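Long-range contact in ADP-ribose pyrophosphatase (Streptococcus suis, PDB 3O8S), which probably hydrolyses ADP-ribose or a related nucleoside diphosphate linked to another group: residues 126-138 with 180-192. Sequence-based numbering, arbitrary orientation.
Sequences RVVAILDKHKNNP and YLGKNTAEQLALC. With EDO (1,2-ethanediol), chain F.
Asn137 and Gln188 show how two side-chain amides can hold a loop against the start of a helix. Gln188 NE2 donates to Asn137 OD1 at 3.0 Å, and Asn137 ND2 returns a bond to Gln188 OE1 at 3.0 Å, closing a ring of two hydrogen bonds although the amide planes stand 45° apart. The other hydrogen of Asn137 ND2 follows a nearly straight path (172°) to Leu181 O, in that carbonyl's plane, so both N-H groups of ND2 and the side-chain oxygen OD1 are engaged. Gln188 OE1 also accepts from Thr185 N, which approaches from the same face as Asn137 ND2. With Gln188 N bound to OG1 of Thr185, the N-cap residue, this forms a capping box, so the same glutamine that completes the box also holds the facing loop. One water bridges Asn136 O and Thr185 OG1.

The Leu131 CD1 methyl packs against the Gln188 amide at NE2. Apolar contacts lie to either end of this polar cluster: Pro138 CG is 3.8 Å from Leu181 CB, and farther along the helix Leu191 CD2 meets Val128 CG1 and Ala129 CB, both at 3.9 Å. Val128 directs CG1 there by setting it anti to its own nitrogen, and Cys192 SG rests against both of its methyls. Val128 and Ala129 form a classic beta bulge opposite Phe149.

Strand 126-132 and helix 186-192 run roughly antiparallel (152°), their axes 8.9 Å apart, a helix-on-sheet packing that belongs to the alpha/beta/alpha sandwich of the Nudix fold.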
ATOM      1  N   ARG A 126      -7.480   7.868   2.332  1.00 39.20           N
ATOM      2  CA  ARG A 126      -7.188   7.342   1.028  1.00 37.15           C
ATOM      3  C   ARG A 126      -5.721   7.068   0.892  1.00 39.43           C
ATOM      4  O   ARG A 126      -4.902   7.833   1.398  1.00 39.23           O
ATOM      5  CB  ARG A 126      -7.677   8.400  -0.028  1.00 35.24           C
ATOM      6  CG  ARG A 126      -6.994   8.376  -1.429  1.00 33.42           C
ATOM      7  CD  ARG A 126      -7.612   9.432  -2.337  1.00 34.05           C
ATOM      8  NE  ARG A 126      -8.959   8.998  -2.746  1.00 37.14           N
ATOM      9  CZ  ARG A 126      -9.813   9.717  -3.455  1.00 41.05           C
ATOM     10  NH1 ARG A 126      -9.499  10.950  -3.833  1.00 38.80           N
ATOM     11  NH2 ARG A 126     -10.981   9.207  -3.805  1.00 37.59           N
ATOM     12  N   VAL A 127      -5.384   5.985   0.169  1.00 36.38           N
ATOM     13  CA  VAL A 127      -4.000   5.669  -0.159  1.00 36.05           C
ATOM     14  C   VAL A 127      -3.679   6.472  -1.429  1.00 41.69           C
ATOM     15  O   VAL A 127      -4.233   6.204  -2.495  1.00 40.32           O
ATOM     16  CB  VAL A 127      -3.689   4.151  -0.324  1.00 38.39           C
ATOM     17  CG1 VAL A 127      -2.173   3.928  -0.464  1.00 37.82           C
ATOM     18  CG2 VAL A 127      -4.234   3.351   0.859  1.00 38.40           C
ATOM     19  N   VAL A 128      -2.827   7.479  -1.296  1.00 39.05           N
ATOM     20  CA  VAL A 128      -2.419   8.285  -2.453  1.00 38.57           C
ATOM     21  C   VAL A 128      -1.509   7.421  -3.353  1.00 42.26           C
ATOM     22  O   VAL A 128      -1.671   7.356  -4.577  1.00 41.04           O
ATOM     23  CB  VAL A 128      -1.690   9.606  -2.028  1.00 39.94           C
ATOM     24  CG1 VAL A 128      -1.197  10.377  -3.250  1.00 39.70           C
ATOM     25  CG2 VAL A 128      -2.556  10.492  -1.123  1.00 38.22           C
ATOM     26  N   ALA A 129      -0.504   6.832  -2.718  1.00 41.22           N
ATOM     27  CA  ALA A 129       0.565   6.073  -3.366  1.00 41.45           C
ATOM     28  C   ALA A 129       1.308   5.186  -2.393  1.00 44.46           C
ATOM     29  O   ALA A 129       1.361   5.506  -1.210  1.00 43.32           O
ATOM     30  CB  ALA A 129       1.545   7.046  -3.993  1.00 42.86           C
ATOM     31  N   ILE A 130       1.850   4.056  -2.900  1.00 43.55           N
ATOM     32  CA  ILE A 130       2.744   3.087  -2.242  1.00 44.59           C
ATOM     33  C   ILE A 130       3.990   3.105  -3.105  1.00 47.85           C
ATOM     34  O   ILE A 130       3.984   2.542  -4.191  1.00 45.32           O
ATOM     35  CB  ILE A 130       2.141   1.673  -2.077  1.00 48.23           C
ATOM     36  CG1 ILE A 130       0.754   1.723  -1.478  1.00 49.28           C
ATOM     37  CG2 ILE A 130       3.055   0.738  -1.294  1.00 48.91           C
ATOM     38  CD1 ILE A 130      -0.157   1.039  -2.321  1.00 64.96           C
ATOM     39  N   LEU A 131       5.035   3.807  -2.671  1.00 46.23           N
ATOM     40  CA  LEU A 131       6.168   4.009  -3.541  1.00 47.39           C
ATOM     41  C   LEU A 131       7.474   3.524  -2.990  1.00 53.88           C
ATOM     42  O   LEU A 131       7.767   3.660  -1.816  1.00 54.87           O
ATOM     43  CB  LEU A 131       6.290   5.520  -3.861  1.00 47.53           C
ATOM     44  CG  LEU A 131       5.127   6.166  -4.614  1.00 50.04           C
ATOM     45  CD1 LEU A 131       5.188   7.679  -4.507  1.00 49.88           C
ATOM     46  CD2 LEU A 131       5.067   5.683  -6.079  1.00 50.95           C
ATOM     47  N   ASP A 132       8.296   3.025  -3.882  1.00 53.52           N
ATOM     48  CA  ASP A 132       9.622   2.577  -3.556  1.00 56.81           C
ATOM     49  C   ASP A 132      10.524   3.813  -3.421  1.00 62.16           C
ATOM     50  O   ASP A 132      10.677   4.561  -4.392  1.00 62.76           O
ATOM     51  CB  ASP A 132      10.099   1.622  -4.649  1.00 60.62           C
ATOM     52  CG  ASP A 132      11.496   1.129  -4.444  1.00 79.20           C
ATOM     53  OD1 ASP A 132      11.709   0.326  -3.512  1.00 83.38           O
ATOM     54  OD2 ASP A 132      12.379   1.550  -5.202  1.00 88.29           O
ATOM     55  N   LYS A 133      11.053   4.060  -2.200  1.00 59.10           N
ATOM     56  CA  LYS A 133      11.971   5.168  -1.883  1.00 60.87           C
ATOM     57  C   LYS A 133      13.108   5.300  -2.925  1.00 68.44           C
ATOM     58  O   LYS A 133      13.339   6.404  -3.422  1.00 68.10           O
ATOM     59  CB  LYS A 133      12.590   4.997  -0.480  1.00 63.71           C
ATOM     60  CG  LYS A 133      13.366   6.229  -0.020  1.00 66.39           C
ATOM     61  CD  LYS A 133      14.032   6.028   1.318  1.00 73.99           C
ATOM     62  CE  LYS A 133      14.696   7.297   1.797  1.00 75.64           C
ATOM     63  NZ  LYS A 133      15.500   7.056   3.020  1.00 89.59           N
ATOM     64  N   HIS A 134      13.780   4.178  -3.269  1.00 68.20           N
ATOM     65  CA  HIS A 134      14.897   4.155  -4.228  1.00 71.67           C
ATOM     66  C   HIS A 134      14.521   4.734  -5.603  1.00 74.73           C
ATOM     67  O   HIS A 134      15.353   5.382  -6.230  1.00 76.20           O
ATOM     68  CB  HIS A 134      15.435   2.731  -4.401  1.00 74.79           C
ATOM     69  CG  HIS A 134      16.670   2.647  -5.242  1.00 82.76           C
ATOM     70  ND1 HIS A 134      16.680   1.947  -6.438  1.00 85.71           N
ATOM     71  CD2 HIS A 134      17.896   3.185  -5.039  1.00 88.67           C
ATOM     72  CE1 HIS A 134      17.910   2.067  -6.916  1.00 89.03           C
ATOM     73  NE2 HIS A 134      18.679   2.803  -6.109  1.00 91.39           N
ATOM     74  N   LYS A 135      13.272   4.518  -6.052  1.00 69.10           N
ATOM     75  CA  LYS A 135      12.796   4.982  -7.354  1.00 68.03           C
ATOM     76  C   LYS A 135      12.233   6.410  -7.326  1.00 71.56           C
ATOM     77  O   LYS A 135      12.109   7.021  -8.391  1.00 72.24           O
ATOM     78  CB  LYS A 135      11.700   4.037  -7.875  1.00 67.54           C
ATOM     79  CG  LYS A 135      12.186   2.669  -8.339  1.00 67.50           C
ATOM     80  CD  LYS A 135      11.015   1.849  -8.857  1.00 68.27           C
ATOM     81  CE  LYS A 135      11.353   0.399  -9.052  1.00 73.61           C
ATOM     82  NZ  LYS A 135      10.226  -0.325  -9.700  1.00 80.47           N
ATOM     83  N   ASN A 136      11.888   6.938  -6.131  1.00 66.59           N
ATOM     84  CA  ASN A 136      11.206   8.230  -6.008  1.00 65.22           C
ATOM     85  C   ASN A 136      11.873   9.284  -5.105  1.00 70.86           C
ATOM     86  O   ASN A 136      11.508  10.458  -5.216  1.00 70.72           O
ATOM     87  CB  ASN A 136       9.782   7.986  -5.479  1.00 59.49           C
ATOM     88  CG  ASN A 136       8.942   7.139  -6.408  1.00 69.14           C
ATOM     89  OD1 ASN A 136       8.286   7.647  -7.325  1.00 62.12           O
ATOM     90  ND2 ASN A 136       9.002   5.821  -6.234  1.00 49.95           N
ATOM     91  N   ASN A 137      12.765   8.891  -4.182  1.00 68.90           N
ATOM     92  CA  ASN A 137      13.375   9.855  -3.242  1.00 70.28           C
ATOM     93  C   ASN A 137      14.919   9.791  -3.249  1.00 78.27           C
ATOM     94  O   ASN A 137      15.466   8.712  -3.475  1.00 78.28           O
ATOM     95  CB  ASN A 137      12.826   9.651  -1.817  1.00 63.69           C
ATOM     96  CG  ASN A 137      11.324   9.796  -1.744  1.00 66.84           C
ATOM     97  OD1 ASN A 137      10.567   8.908  -2.162  1.00 64.68           O
ATOM     98  ND2 ASN A 137      10.856  10.942  -1.263  1.00 51.59           N
ATOM     99  N   PRO A 138      15.616  10.942  -3.003  1.00 79.59           N
ATOM    100  CA  PRO A 138      17.100  10.969  -3.050  1.00 84.23           C
ATOM    101  C   PRO A 138      17.828   9.850  -2.282  1.00 90.53           C
ATOM    102  O   PRO A 138      17.836   9.809  -1.051  1.00 91.21           O
ATOM    103  CB  PRO A 138      17.439  12.333  -2.442  1.00 87.59           C
ATOM    104  CG  PRO A 138      16.295  13.180  -2.779  1.00 89.22           C
ATOM    105  CD  PRO A 138      15.076  12.299  -2.758  1.00 80.62           C
ATOM    106  N   TYR A 180      12.552  17.994   3.538  1.00 60.65           N
ATOM    107  CA  TYR A 180      13.389  16.819   3.762  1.00 61.87           C
ATOM    108  C   TYR A 180      13.010  15.915   2.575  1.00 64.68           C
ATOM    109  O   TYR A 180      11.991  15.210   2.629  1.00 61.32           O
ATOM    110  CB  TYR A 180      13.082  16.208   5.160  1.00 61.81           C
ATOM    111  CG  TYR A 180      14.082  15.191   5.696  1.00 65.57           C
ATOM    112  CD1 TYR A 180      14.606  14.192   4.874  1.00 66.92           C
ATOM    113  CD2 TYR A 180      14.406  15.152   7.052  1.00 68.08           C
ATOM    114  CE1 TYR A 180      15.469  13.216   5.379  1.00 68.26           C
ATOM    115  CE2 TYR A 180      15.255  14.174   7.568  1.00 70.59           C
ATOM    116  CZ  TYR A 180      15.771  13.200   6.729  1.00 76.24           C
ATOM    117  OH  TYR A 180      16.596  12.232   7.237  1.00 79.85           O
ATOM    118  N   LEU A 181      13.745  16.060   1.454  1.00 62.59           N
ATOM    119  CA  LEU A 181      13.474  15.403   0.166  1.00 60.74           C
ATOM    120  C   LEU A 181      13.477  13.871   0.237  1.00 64.43           C
ATOM    121  O   LEU A 181      12.660  13.246  -0.452  1.00 61.21           O
ATOM    122  CB  LEU A 181      14.413  15.905  -0.941  1.00 63.00           C
ATOM    123  CG  LEU A 181      14.272  17.412  -1.280  1.00 67.95           C
ATOM    124  CD1 LEU A 181      15.410  17.898  -2.151  1.00 71.03           C
ATOM    125  CD2 LEU A 181      12.888  17.743  -1.902  1.00 66.03           C
ATOM    126  N   GLY A 182      14.313  13.293   1.110  1.00 62.76           N
ATOM    127  CA  GLY A 182      14.346  11.850   1.354  1.00 62.23           C
ATOM    128  C   GLY A 182      13.019  11.337   1.907  1.00 65.12           C
ATOM    129  O   GLY A 182      12.661  10.174   1.701  1.00 65.44           O
ATOM    130  N   LYS A 183      12.263  12.222   2.586  1.00 58.84           N
ATOM    131  CA  LYS A 183      10.958  11.924   3.177  1.00 55.40           C
ATOM    132  C   LYS A 183       9.825  12.253   2.215  1.00 56.16           C
ATOM    133  O   LYS A 183       8.900  11.457   2.088  1.00 54.08           O
ATOM    134  CB  LYS A 183      10.770  12.678   4.503  1.00 57.52           C
ATOM    135  CG  LYS A 183      11.571  12.044   5.618  1.00 62.58           C
ATOM    136  CD  LYS A 183      11.425  12.764   6.921  1.00 62.28           C
ATOM    137  CE  LYS A 183      12.181  11.995   7.967  1.00 63.27           C
ATOM    138  NZ  LYS A 183      12.179  12.697   9.261  1.00 64.79           N
ATOM    139  N   ASN A 184       9.895  13.406   1.529  1.00 53.07           N
ATOM    140  CA  ASN A 184       8.860  13.810   0.576  1.00 51.26           C
ATOM    141  C   ASN A 184       9.379  14.855  -0.409  1.00 56.71           C
ATOM    142  O   ASN A 184       9.902  15.881   0.006  1.00 57.05           O
ATOM    143  CB  ASN A 184       7.592  14.350   1.309  1.00 45.98           C
ATOM    144  CG  ASN A 184       7.899  15.146   2.569  1.00 67.96           C
ATOM    145  OD1 ASN A 184       7.549  14.744   3.671  1.00 58.68           O
ATOM    146  ND2 ASN A 184       8.616  16.258   2.453  1.00 64.75           N
ATOM    147  N   THR A 185       9.206  14.598  -1.712  1.00 53.38           N
ATOM    148  CA  THR A 185       9.555  15.541  -2.778  1.00 54.45           C
ATOM    149  C   THR A 185       8.358  16.485  -3.012  1.00 58.29           C
ATOM    150  O   THR A 185       7.235  16.176  -2.583  1.00 54.52           O
ATOM    151  CB  THR A 185       9.903  14.782  -4.078  1.00 57.00           C
ATOM    152  OG1 THR A 185       8.759  14.023  -4.462  1.00 55.87           O
ATOM    153  CG2 THR A 185      11.127  13.865  -3.947  1.00 50.59           C
ATOM    154  N   ALA A 186       8.586  17.609  -3.731  1.00 58.18           N
ATOM    155  CA  ALA A 186       7.525  18.566  -4.099  1.00 56.92           C
ATOM    156  C   ALA A 186       6.475  17.858  -4.995  1.00 58.54           C
ATOM    157  O   ALA A 186       5.265  18.066  -4.840  1.00 57.27           O
ATOM    158  CB  ALA A 186       8.139  19.768  -4.815  1.00 60.29           C
ATOM    159  N   GLU A 187       6.958  16.940  -5.848  1.00 55.33           N
ATOM    160  CA  GLU A 187       6.188  16.110  -6.772  1.00 53.74           C
ATOM    161  C   GLU A 187       5.202  15.230  -5.995  1.00 55.72           C
ATOM    162  O   GLU A 187       4.014  15.179  -6.354  1.00 54.94           O
ATOM    163  CB  GLU A 187       7.130  15.245  -7.635  1.00 56.48           C
ATOM    164  CG  GLU A 187       8.007  16.012  -8.625  1.00 76.06           C
ATOM    165  CD  GLU A 187       9.221  16.785  -8.120  1.00 98.39           C
ATOM    166  OE1 GLU A 187       9.920  16.295  -7.203  1.00 83.20           O
ATOM    167  OE2 GLU A 187       9.503  17.867  -8.686  1.00 94.42           O
ATOM    168  N   GLN A 188       5.678  14.571  -4.904  1.00 50.59           N
ATOM    169  CA  GLN A 188       4.819  13.730  -4.045  1.00 47.51           C
ATOM    170  C   GLN A 188       3.763  14.567  -3.327  1.00 48.37           C
ATOM    171  O   GLN A 188       2.628  14.116  -3.214  1.00 48.34           O
ATOM    172  CB  GLN A 188       5.639  12.900  -3.042  1.00 48.72           C
ATOM    173  CG  GLN A 188       6.444  11.786  -3.747  1.00 49.78           C
ATOM    174  CD  GLN A 188       7.555  11.175  -2.923  1.00 59.11           C
ATOM    175  OE1 GLN A 188       8.012  11.723  -1.919  1.00 52.11           O
ATOM    176  NE2 GLN A 188       8.013  10.005  -3.326  1.00 57.00           N
ATOM    177  N   LEU A 189       4.101  15.792  -2.888  1.00 46.77           N
ATOM    178  CA  LEU A 189       3.128  16.703  -2.243  1.00 45.53           C
ATOM    179  C   LEU A 189       2.061  17.121  -3.247  1.00 50.01           C
ATOM    180  O   LEU A 189       0.881  17.124  -2.900  1.00 49.25           O
ATOM    181  CB  LEU A 189       3.809  17.951  -1.653  1.00 47.18           C
ATOM    182  CG  LEU A 189       4.878  17.718  -0.596  1.00 52.29           C
ATOM    183  CD1 LEU A 189       5.254  19.025   0.090  1.00 54.70           C
ATOM    184  CD2 LEU A 189       4.458  16.658   0.412  1.00 49.41           C
ATOM    185  N   ALA A 190       2.482  17.442  -4.507  1.00 48.52           N
ATOM    186  CA  ALA A 190       1.585  17.799  -5.613  1.00 48.79           C
ATOM    187  C   ALA A 190       0.652  16.611  -5.934  1.00 50.02           C
ATOM    188  O   ALA A 190      -0.558  16.809  -6.106  1.00 50.49           O
ATOM    189  CB  ALA A 190       2.388  18.221  -6.838  1.00 51.82           C
ATOM    190  N   LEU A 191       1.182  15.379  -5.875  1.00 43.92           N
ATOM    191  CA  LEU A 191       0.378  14.163  -6.060  1.00 42.14           C
ATOM    192  C   LEU A 191      -0.702  14.050  -4.961  1.00 44.85           C
ATOM    193  O   LEU A 191      -1.866  13.755  -5.259  1.00 42.18           O
ATOM    194  CB  LEU A 191       1.264  12.891  -6.087  1.00 41.76           C
ATOM    195  CG  LEU A 191       0.557  11.602  -6.581  1.00 44.71           C
ATOM    196  CD1 LEU A 191       0.319  11.657  -8.115  1.00 45.98           C
ATOM    197  CD2 LEU A 191       1.337  10.326  -6.168  1.00 40.44           C
ATOM    198  N   CYS A 192      -0.320  14.318  -3.703  1.00 43.06           N
ATOM    199  CA  CYS A 192      -1.254  14.311  -2.564  1.00 41.61           C
ATOM    200  C   CYS A 192      -2.359  15.360  -2.752  1.00 43.77           C
ATOM    201  O   CYS A 192      -3.526  15.037  -2.521  1.00 42.50           O
ATOM    202  CB  CYS A 192      -0.500  14.525  -1.255  1.00 42.21           C
ATOM    203  SG  CYS A 192       0.582  13.148  -0.797  1.00 45.58           S
TER
HETATM  204  C1  EDO F 210       8.979  13.954  11.758  1.00 66.10           C
HETATM  205  O1  EDO F 210       9.423  12.732  12.357  1.00 71.21           O
HETATM  206  C2  EDO F 210       8.242  13.634  10.466  1.00 62.76           C
HETATM  207  O2  EDO F 210       9.170  13.567   9.380  1.00 64.76           O
HETATM  208  O   HOH W   1       7.342  10.044  -6.643  1.00 53.25           O
HETATM  209  O   HOH W   2       9.432  12.066  -6.378  1.00 53.99           O